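Local structure of major mite allergen Der p 23 (4ZCE) at residues Ser9-Phe14 / Cys26-Ala31; His21-Cys26 / Lys34-Asn39. The protein is a peritrophin-like major house dust mite allergen that binds IgE but does not bind chitin in vitro, present here as its chitin-binding type-2 domain. All blocks are in the same frame, centred on the assembly; numbering follows the deposited sequence.

Contact 1: residues Ser9-Phe14 / Cys26-Ala31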
loop_
_atom_site.group_PDB
_atom_site.type_symbol
_atom_site.label_atom_id
_atom_site.label_comp_id
_atom_site.label_asym_id
_atom_site.label_seq_id
_atom_site.Cartn_x
_atom_site.Cartn_y
_atom_site.Cartn_z
ATOM N N SER A 9 -15.619 -10.551 2.403
ATOM C CA SER A 9 -15.640 -10.598 3.852
ATOM C C SER A 9 -15.990 -9.221 4.372
ATOM O O SER A 9 -15.854 -8.228 3.665
ATOM C CB SER A 9 -14.274 -11.035 4.384
ATOM O OG SER A 9 -13.813 -12.190 3.701
ATOM N N ARG A 10 -16.383 -9.167 5.627
ATOM C CA ARG A 10 -16.793 -7.947 6.256
ATOM C C ARG A 10 -15.637 -6.939 6.268
ATOM O O ARG A 10 -15.828 -5.802 6.036
ATOM C CB ARG A 10 -17.293 -8.234 7.695
ATOM C CG ARG A 10 -17.740 -7.034 8.434
ATOM C CD ARG A 10 -18.235 -7.418 9.824
ATOM N NE ARG A 10 -18.697 -6.252 10.486
ATOM C CZ ARG A 10 -18.612 -6.086 11.793
ATOM N NH1 ARG A 10 -18.092 -7.041 12.560
ATOM N NH2 ARG A 10 -19.030 -4.967 12.313
ATOM N N PHE A 11 -14.477 -7.452 6.623
ATOM C CA PHE A 11 -13.213 -6.717 6.657
ATOM C C PHE A 11 -12.195 -7.501 5.862
ATOM O O PHE A 11 -12.137 -8.724 5.943
ATOM C CB PHE A 11 -12.718 -6.552 8.097
ATOM C CG PHE A 11 -13.632 -5.728 8.942
ATOM C CD1 PHE A 11 -13.695 -4.363 8.779
ATOM C CD2 PHE A 11 -14.451 -6.325 9.884
ATOM C CE1 PHE A 11 -14.549 -3.599 9.545
ATOM C CE2 PHE A 11 -15.300 -5.561 10.654
ATOM C CZ PHE A 11 -15.348 -4.199 10.482
ATOM N N GLY A 12 -11.376 -6.810 5.080
ATOM C CA GLY A 12 -10.344 -7.504 4.345
ATOM C C GLY A 12 -9.695 -6.663 3.272
ATOM O O GLY A 12 -10.174 -5.572 2.938
ATOM N N TYR A 13 -8.593 -7.192 2.754
ATOM C CA TYR A 13 -7.826 -6.592 1.677
ATOM C C TYR A 13 -7.826 -7.581 0.532
ATOM O O TYR A 13 -7.465 -8.746 0.724
ATOM C CB TYR A 13 -6.379 -6.351 2.117
ATOM C CG TYR A 13 -6.230 -5.251 3.135
ATOM C CD1 TYR A 13 -6.568 -5.462 4.467
ATOM C CD2 TYR A 13 -5.758 -4.002 2.769
ATOM C CE1 TYR A 13 -6.448 -4.440 5.403
ATOM C CE2 TYR A 13 -5.635 -2.974 3.698
ATOM C CZ TYR A 13 -5.978 -3.202 5.007
ATOM O OH TYR A 13 -5.844 -2.165 5.907
ATOM N N PHE A 14 -8.234 -7.123 -0.650
ATOM C CA PHE A 14 -8.438 -8.005 -1.794
ATOM C C PHE A 14 -7.851 -7.467 -3.075
ATOM O O PHE A 14 -7.826 -6.268 -3.329
ATOM C CB PHE A 14 -9.929 -8.263 -1.986
ATOM C CG PHE A 14 -10.584 -8.818 -0.761
ATOM C CD1 PHE A 14 -10.533 -10.169 -0.496
ATOM C CD2 PHE A 14 -11.202 -7.984 0.152
ATOM C CE1 PHE A 14 -11.115 -10.675 0.645
ATOM C CE2 PHE A 14 -11.779 -8.492 1.285
ATOM C CZ PHE A 14 -11.729 -9.832 1.533
ATOM N N CYS A 26 -12.068 -3.687 2.338
ATOM C CA CYS A 26 -13.440 -3.869 2.793
ATOM C C CYS A 26 -13.555 -3.533 4.276
ATOM O O CYS A 26 -12.733 -3.956 5.089
ATOM C CB CYS A 26 -13.915 -5.301 2.536
ATOM S SG CYS A 26 -14.180 -5.662 0.766
ATOM N N SER A 27 -14.580 -2.752 4.596
ATOM C CA SER A 27 -14.923 -2.427 5.973
ATOM C C SER A 27 -16.450 -2.467 6.082
ATOM O O SER A 27 -17.149 -1.740 5.363
ATOM C CB SER A 27 -14.378 -1.044 6.325
ATOM O OG SER A 27 -14.691 -0.717 7.667
ATOM N N ASN A 28 -16.948 -3.322 6.975
ATOM C CA ASN A 28 -18.384 -3.568 7.105
ATOM C C ASN A 28 -19.016 -3.853 5.743
ATOM O O ASN A 28 -20.073 -3.309 5.404
ATOM C CB ASN A 28 -19.088 -2.400 7.804
ATOM C CG ASN A 28 -18.702 -2.281 9.266
ATOM O OD1 ASN A 28 -18.434 -3.278 9.920
ATOM N ND2 ASN A 28 -18.671 -1.062 9.786
ATOM N N TRP A 29 -18.344 -4.703 4.967
ATOM C CA TRP A 29 -18.827 -5.155 3.656
ATOM C C TRP A 29 -18.880 -4.075 2.568
ATOM O O TRP A 29 -19.391 -4.337 1.470
ATOM C CB TRP A 29 -20.199 -5.851 3.772
ATOM C CG TRP A 29 -20.201 -7.093 4.663
ATOM C CD1 TRP A 29 -20.602 -7.173 5.970
ATOM C CD2 TRP A 29 -19.774 -8.411 4.300
ATOM N NE1 TRP A 29 -20.455 -8.452 6.434
ATOM C CE2 TRP A 29 -19.950 -9.236 5.432
ATOM C CE3 TRP A 29 -19.266 -8.978 3.126
ATOM C CZ2 TRP A 29 -19.630 -10.589 5.423
ATOM C CZ3 TRP A 29 -18.947 -10.322 3.121
ATOM C CH2 TRP A 29 -19.129 -11.112 4.262
ATOM N N GLU A 30 -18.357 -2.882 2.860
ATOM C CA GLU A 30 -18.257 -1.808 1.875
ATOM C C GLU A 30 -16.807 -1.707 1.412
ATOM O O GLU A 30 -15.883 -1.779 2.230
ATOM C CB GLU A 30 -18.688 -0.471 2.481
ATOM N N ALA A 31 -16.608 -1.503 0.112
ATOM C CA ALA A 31 -15.267 -1.504 -0.469
ATOM C C ALA A 31 -14.765 -0.112 -0.844
ATOM O O ALA A 31 -15.524 0.736 -1.320
ATOM C CB ALA A 31 -15.227 -2.402 -1.687
#

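Contact 2: residues His21-Cys26 / Lys34-Asn39. With EDO (1,2-ethanediol), chain C.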
loop_
_atom_site.group_PDB
_atom_site.type_symbol
_atom_site.label_atom_id
_atom_site.label_comp_id
_atom_site.label_asym_id
_atom_site.label_seq_id
_atom_site.Cartn_x
_atom_site.Cartn_y
_atom_site.Cartn_z
ATOM N N HIS A 21 -1.707 -3.199 -9.797
ATOM C CA HIS A 21 -1.244 -2.071 -8.992
ATOM C C HIS A 21 -2.308 -1.576 -8.018
ATOM O O HIS A 21 -2.076 -0.610 -7.295
ATOM C CB HIS A 21 -0.835 -0.902 -9.884
ATOM C CG HIS A 21 0.143 -1.281 -10.948
ATOM N ND1 HIS A 21 -0.229 -1.464 -12.260
ATOM C CD2 HIS A 21 1.472 -1.534 -10.884
ATOM C CE1 HIS A 21 0.838 -1.809 -12.969
ATOM N NE2 HIS A 21 1.876 -1.867 -12.156
ATOM N N LYS A 22 -3.481 -2.206 -8.016
ATOM C CA LYS A 22 -4.587 -1.717 -7.198
ATOM C C LYS A 22 -5.121 -2.838 -6.324
ATOM O O LYS A 22 -4.762 -4.001 -6.485
ATOM C CB LYS A 22 -5.696 -1.139 -8.081
ATOM C CG LYS A 22 -5.218 0.047 -8.932
ATOM C CD LYS A 22 -6.360 0.692 -9.683
ATOM C CE LYS A 22 -5.878 1.856 -10.527
ATOM N NZ LYS A 22 -6.980 2.533 -11.232
ATOM N N PHE A 23 -5.967 -2.462 -5.373
ATOM C CA PHE A 23 -6.616 -3.427 -4.495
ATOM C C PHE A 23 -7.853 -2.804 -3.872
ATOM O O PHE A 23 -8.137 -1.623 -4.072
ATOM C CB PHE A 23 -5.631 -3.918 -3.416
ATOM C CG PHE A 23 -5.079 -2.829 -2.519
ATOM C CD1 PHE A 23 -4.053 -2.011 -2.949
ATOM C CD2 PHE A 23 -5.578 -2.635 -1.238
ATOM C CE1 PHE A 23 -3.538 -1.020 -2.121
ATOM C CE2 PHE A 23 -5.040 -1.643 -0.406
ATOM C CZ PHE A 23 -4.028 -0.853 -0.855
ATOM N N TYR A 24 -8.597 -3.609 -3.128
ATOM C CA TYR A 24 -9.790 -3.156 -2.448
ATOM C C TYR A 24 -9.670 -3.384 -0.948
ATOM O O TYR A 24 -9.188 -4.421 -0.498
ATOM C CB TYR A 24 -11.029 -3.886 -2.979
ATOM C CG TYR A 24 -11.379 -3.531 -4.406
ATOM C CD1 TYR A 24 -10.946 -4.325 -5.459
ATOM C CD2 TYR A 24 -12.141 -2.408 -4.701
ATOM C CE1 TYR A 24 -11.270 -4.013 -6.780
ATOM C CE2 TYR A 24 -12.473 -2.093 -6.011
ATOM C CZ TYR A 24 -12.026 -2.896 -7.045
ATOM O OH TYR A 24 -12.360 -2.557 -8.345
ATOM N N ILE A 25 -10.128 -2.412 -0.177
ATOM C CA ILE A 25 -10.219 -2.568 1.264
ATOM C C ILE A 25 -11.689 -2.624 1.633
ATOM O O ILE A 25 -12.464 -1.733 1.257
ATOM C CB ILE A 25 -9.537 -1.409 2.026
ATOM C CG1 ILE A 25 -8.087 -1.243 1.565
ATOM C CG2 ILE A 25 -9.602 -1.678 3.520
ATOM C CD1 ILE A 25 -7.361 -0.051 2.198
ATOM N N CYS A 26 -12.068 -3.687 2.338
ATOM C CA CYS A 26 -13.440 -3.869 2.793
ATOM C C CYS A 26 -13.555 -3.533 4.276
ATOM O O CYS A 26 -12.733 -3.956 5.089
ATOM C CB CYS A 26 -13.915 -5.301 2.536
ATOM S SG CYS A 26 -14.180 -5.662 0.766
ATOM N N LYS A 34 -8.114 1.171 -3.892
ATOM C CA LYS A 34 -6.841 1.805 -3.531
ATOM C C LYS A 34 -5.740 1.523 -4.544
ATOM O O LYS A 34 -5.785 0.531 -5.274
ATOM C CB LYS A 34 -6.360 1.292 -2.177
ATOM C CG LYS A 34 -7.205 1.727 -0.984
ATOM C CD LYS A 34 -7.207 3.230 -0.862
ATOM C CE LYS A 34 -7.471 3.657 0.557
ATOM N NZ LYS A 34 -7.594 5.137 0.661
ATOM N N ASP A 35 -4.742 2.411 -4.566
ATOM C CA ASP A 35 -3.533 2.257 -5.384
ATOM C C ASP A 35 -2.346 1.850 -4.537
ATOM O O ASP A 35 -2.162 2.359 -3.440
ATOM C CB ASP A 35 -3.170 3.586 -6.039
ATOM C CG ASP A 35 -4.241 4.083 -6.975
ATOM O OD1 ASP A 35 -4.499 3.404 -7.979
ATOM O OD2 ASP A 35 -4.807 5.166 -6.716
ATOM N N CYS A 36 -1.521 0.949 -5.059
ATOM C CA CYS A 36 -0.217 0.702 -4.464
ATOM C C CYS A 36 0.711 1.852 -4.820
ATOM O O CYS A 36 0.573 2.458 -5.882
ATOM C CB CYS A 36 0.390 -0.595 -4.984
ATOM S SG CYS A 36 -0.344 -2.089 -4.259
ATOM N N PRO A 37 1.713 2.116 -3.969
ATOM C CA PRO A 37 2.623 3.249 -4.190
ATOM C C PRO A 37 3.808 2.903 -5.095
ATOM O O PRO A 37 4.182 1.741 -5.213
ATOM C CB PRO A 37 3.141 3.537 -2.785
ATOM C CG PRO A 37 3.147 2.186 -2.143
ATOM C CD PRO A 37 1.928 1.494 -2.653
ATOM N N GLY A 38 4.433 3.913 -5.686
ATOM C CA GLY A 38 5.564 3.667 -6.572
ATOM C C GLY A 38 5.161 2.747 -7.705
ATOM O O GLY A 38 4.092 2.915 -8.290
ATOM N N ASN A 39 6.016 1.784 -8.020
ATOM C CA ASN A 39 5.670 0.778 -9.020
ATOM C C ASN A 39 5.321 -0.546 -8.365
ATOM O O ASN A 39 5.355 -1.593 -9.020
ATOM C CB ASN A 39 6.825 0.565 -10.006
ATOM C CG ASN A 39 7.041 1.753 -10.921
ATOM O OD1 ASN A 39 6.154 2.597 -11.099
ATOM N ND2 ASN A 39 8.229 1.818 -11.526
HETATM C C1 EDO C . -7.974 3.569 -7.849
HETATM O O1 EDO C . -8.783 3.224 -8.960
HETATM C C2 EDO C . -7.433 4.911 -8.252
HETATM O O2 EDO C . -7.567 5.729 -7.113
#

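Contact 1: residues Ser9-Phe14 / Cys26-Ala31
Residues Ser9-Phe14 meet Cys26-Ala31 in a surface contact at one end of the three-stranded antiparallel sheet, where the run into strand 12-15 lies against the turn that joins strands 22-27 and 30-35. Gly12 and Cys26 form an antiparallel hydrogen-bonded pair: Cys26 N gives an almost straight bond to Gly12 O at 2.7 Å, and Gly12 N returns one to Cys26 O. Glycine suits this place, since the backbone angles (phi/psi 167°/168°) are open chiefly to glycine and the Phe14 ring lies close beside its CA. The type I' turn Ser27-Glu30 is then held by Arg10, whose O accepts the Trp29 N-H on a lone pair in the carbonyl plane at 2.9 Å. The indole lies with one face over the backbone of Ser9 and Arg10; Arg10 CA sits 3.5 Å from the centroid of its five-membered ring, nearly on the normal, a CH-pi contact. With its CG opposite the backbone N (chi1 180°) and the chain extended to NE, Arg10 runs beside Asn28. Arg10 NE and NH2 both reach Asn28 OD1 at 3.0 Å, each by a weak, bent bond. Phe11 CE2 lies over one face of the Arg10 guanidinium, toward its rim, while the Phe11 ring edge meets Ser27 OG, 3.4 Å from CE1. Farther in, Cys26 SG approaches Phe14 obliquely, 3.7 Å from its CE2, a sulfur-aromatic contact suited to a buried cystine. That sulfur is bonded to Cys7, tying the middle strand to the N-terminal run; Phe14 also packs on Phe5 and Pro8, and its backbone continues the pairing with Tyr24 of strand 22-27.

Contact 2: residues His21-Cys26 / Lys34-Asn39
Strands 22-27 and 30-35 run antiparallel here, with Lys22-Asp35 as a non-hydrogen-bonded pair and Phe23-Lys34 as a hydrogen-bonded one. Phe23 N reaches Lys34 O at 3.0 Å, Lys34 N reaches Phe23 O at 2.8 Å, and beyond them Cys36 N bonds to His21 O at 2.8 Å, carrying the pairing one step past the strand. Phe23 takes the crowded rotamer (chi1 60°), with CG between the backbone N and the carbonyl carbon, and one face of its ring receives Lys34 CB, 3.6 Å from the centroid. Cys36 SG comes obliquely to the same ring, 3.9 Å from Phe23 CD1. Lysine serves well at position 34: its CG packs on Ile25 CD1 at 3.6 Å, while a bend at chi2 (-61°) helps lead the amine away. On the face carrying Lys22 and Asp35 the two side chains lie side by side, their charged groups close but short of a salt bridge. A 1,2-ethanediol, probably from the crystallisation liquor, spans them: Lys22 NZ bonds to its O1 at 3.0 Å, and its O2 to Asp35 OD2 at 2.8 Å. The face with Phe23 and Lys34 is thus mainly apolar near the backbone, where Phe23 stacks on Trp42 and packs on Cys49; the face with Lys22 and Asp35 pairs opposite charges that probably favour each other through space.

Overall arrangement
From the N terminus, the chain passes through Ser9-Phe14, turns back as strand 22-27, and turns again into strand 30-35. Contact 1 closes the first hairpin and also reaches the turn of the second; contact 2 closes the second hairpin at its far end. Their segments alternate along the chain, so the two loops cross, and Cys26 belongs to both. Their centres lie about 14 Å apart, on opposite sides of the chain's centre, yet the contacts touch where Tyr13 packs on Ile25. Together they tie both outer strands to the middle strand; the Cys7-Cys26 disulfide ties that strand to the N-terminal run, and Cys36, just past strand 30-35, is linked to Cys49 of the small C-terminal sheet.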